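Local atomic coordinates of penicillin-binding protein 2B (Streptococcus pneumoniae, PDB entry 2WAD), a protein that probably forms the peptide cross-links between adjacent glycan strands of cell-wall peptidoglycan as a penicillin-binding transpeptidase of the elongation machinery. Residues 329-334 / 649-654. Sequence-based numbering, arbitrary orientation.
Sequences NSELGN and VVFPHN. Unlike the reference sequence in segment 329-334: Gly333 (reference Glu). With ZN (zinc ion), chain E.
Glu331, near the end of helix 314-334, meets Asn654 and Phe651 in the loop that follows strand 645-650, a central strand of the antiparallel sheet in the transpeptidase domain, which belongs to the beta-lactamase clan. Asn654 ND2 gives a hydrogen bond of 2.6 Å to Glu331 OE1, at 160°. OE1 accepts through its anti lone pair, the one away from the other oxygen, and lies close to the Asn654 amide plane. The carboxylate and amide planes are also nearly parallel, 25° apart. On the same side chain, CG of Glu331, anti to the carbonyl carbon, comes within 4.0 Å of Phe651 CZ, and the bend at the next bond turns the carboxylate to Asn654. A glutamate suits this place because its aliphatic part meets the ring obliquely while its buried carboxylate finds polar partners. Asparagine can donate through ND2, which also sits over one ring face toward the rim, while OD1 accepts from Asn656 N.

Lys659 forms a salt bridge with Glu331 OE2, probably favouring the charged carboxylate. Further out, Phe328, Val661 and Ile665 pack against Phe651, a buried site suited to a flat apolar ring. Three residues on from Glu331, Asn334 ND2 donates to Glu331 OE2 over 3.2 Å, approaching from above the carboxylate plane, 60° out of it.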
loop_
_atom_site.group_PDB
_atom_site.type_symbol
_atom_site.label_atom_id
_atom_site.label_comp_id
_atom_site.label_asym_id
_atom_site.label_seq_id
_atom_site.Cartn_x
_atom_site.Cartn_y
_atom_site.Cartn_z
ATOM N N ASN A 329 9.796 -17.973 15.544
ATOM C CA ASN A 329 10.236 -18.216 16.922
ATOM C C ASN A 329 10.996 -19.524 17.075
ATOM O O ASN A 329 11.954 -19.592 17.830
ATOM C CB ASN A 329 9.055 -18.196 17.905
ATOM C CG ASN A 329 8.673 -16.785 18.349
ATOM O OD1 ASN A 329 9.522 -15.971 18.731
ATOM N ND2 ASN A 329 7.394 -16.493 18.284
ATOM N N SER A 330 10.576 -20.559 16.354
ATOM C CA SER A 330 11.308 -21.822 16.367
ATOM C C SER A 330 12.731 -21.607 15.850
ATOM O O SER A 330 13.716 -22.062 16.454
ATOM C CB SER A 330 10.562 -22.854 15.508
ATOM O OG SER A 330 11.005 -24.167 15.794
ATOM N N GLU A 331 12.854 -20.871 14.746
ATOM C CA GLU A 331 14.182 -20.614 14.181
ATOM C C GLU A 331 15.010 -19.690 15.064
ATOM O O GLU A 331 16.236 -19.734 15.037
ATOM C CB GLU A 331 14.081 -20.065 12.761
ATOM C CG GLU A 331 13.485 -21.052 11.787
ATOM C CD GLU A 331 14.416 -22.215 11.486
ATOM O OE1 GLU A 331 15.394 -22.025 10.728
ATOM O OE2 GLU A 331 14.164 -23.328 12.006
ATOM N N LEU A 332 14.357 -18.834 15.843
ATOM C CA LEU A 332 15.095 -18.122 16.885
ATOM C C LEU A 332 15.514 -19.069 18.009
ATOM O O LEU A 332 16.584 -18.911 18.595
ATOM C CB LEU A 332 14.283 -16.974 17.465
ATOM C CG LEU A 332 14.146 -15.666 16.686
ATOM C CD1 LEU A 332 13.302 -14.654 17.469
ATOM C CD2 LEU A 332 15.506 -15.102 16.354
ATOM N N GLY A 333 14.668 -20.057 18.277
ATOM C CA GLY A 333 14.878 -21.038 19.339
ATOM C C GLY A 333 16.165 -21.804 19.095
ATOM O O GLY A 333 16.958 -21.992 20.013
ATOM N N ASN A 334 16.395 -22.225 17.852
ATOM C CA ASN A 334 17.573 -23.031 17.550
ATOM C C ASN A 334 18.743 -22.201 17.057
ATOM O O ASN A 334 19.825 -22.745 16.849
ATOM C CB ASN A 334 17.249 -24.133 16.542
ATOM C CG ASN A 334 16.810 -23.570 15.194
ATOM O OD1 ASN A 334 17.390 -22.595 14.687
ATOM N ND2 ASN A 334 15.771 -24.169 14.626
ATOM N N VAL A 649 7.689 -17.006 -0.195
ATOM C CA VAL A 649 8.083 -16.957 1.202
ATOM C C VAL A 649 9.503 -16.450 1.213
ATOM O O VAL A 649 10.342 -16.960 0.478
ATOM C CB VAL A 649 7.996 -18.346 1.903
ATOM C CG1 VAL A 649 8.671 -18.250 3.289
ATOM C CG2 VAL A 649 6.524 -18.793 2.009
ATOM N N VAL A 650 9.744 -15.423 2.017
ATOM C CA VAL A 650 11.038 -14.756 2.014
ATOM C C VAL A 650 11.521 -14.764 3.456
ATOM O O VAL A 650 10.883 -14.192 4.330
ATOM C CB VAL A 650 10.927 -13.295 1.478
ATOM C CG1 VAL A 650 12.270 -12.591 1.570
ATOM C CG2 VAL A 650 10.402 -13.305 0.001
ATOM N N PHE A 651 12.628 -15.447 3.705
ATOM C CA PHE A 651 13.122 -15.641 5.067
ATOM C C PHE A 651 14.618 -15.415 5.003
ATOM O O PHE A 651 15.378 -16.360 4.808
ATOM C CB PHE A 651 12.859 -17.091 5.510
ATOM C CG PHE A 651 12.922 -17.295 7.012
ATOM C CD1 PHE A 651 13.857 -16.630 7.771
ATOM C CD2 PHE A 651 12.043 -18.169 7.653
ATOM C CE1 PHE A 651 13.926 -16.799 9.149
ATOM C CE2 PHE A 651 12.099 -18.355 9.038
ATOM C CZ PHE A 651 13.053 -17.670 9.786
ATOM N N PRO A 652 15.051 -14.160 5.142
ATOM C CA PRO A 652 16.446 -13.822 4.876
ATOM C C PRO A 652 17.414 -14.154 6.027
ATOM O O PRO A 652 17.035 -14.163 7.186
ATOM C CB PRO A 652 16.393 -12.310 4.654
ATOM C CG PRO A 652 15.136 -11.857 5.348
ATOM C CD PRO A 652 14.197 -12.980 5.386
ATOM N N HIS A 653 18.663 -14.436 5.684
ATOM C CA HIS A 653 19.752 -14.661 6.626
ATOM C C HIS A 653 19.442 -15.674 7.718
ATOM O O HIS A 653 19.706 -15.445 8.891
ATOM C CB HIS A 653 20.264 -13.328 7.174
ATOM C CG HIS A 653 20.677 -12.377 6.095
ATOM N ND1 HIS A 653 21.735 -12.643 5.252
ATOM C CD2 HIS A 653 20.164 -11.188 5.693
ATOM C CE1 HIS A 653 21.868 -11.653 4.383
ATOM N NE2 HIS A 653 20.914 -10.769 4.613
ATOM N N ASN A 654 18.855 -16.794 7.317
ATOM C CA ASN A 654 18.653 -17.945 8.182
ATOM C C ASN A 654 19.845 -18.868 7.941
ATOM O O ASN A 654 20.088 -19.286 6.812
ATOM C CB ASN A 654 17.311 -18.638 7.877
ATOM C CG ASN A 654 16.987 -19.776 8.851
ATOM O OD1 ASN A 654 17.852 -20.597 9.165
ATOM N ND2 ASN A 654 15.746 -19.814 9.347
HETATM ZN ZN ZN E . 20.132 -9.401 3.370
HETATM O O HOH W 1 19.479 -7.746 4.732
HETATM O O HOH W 2 18.383 -9.955 2.155
#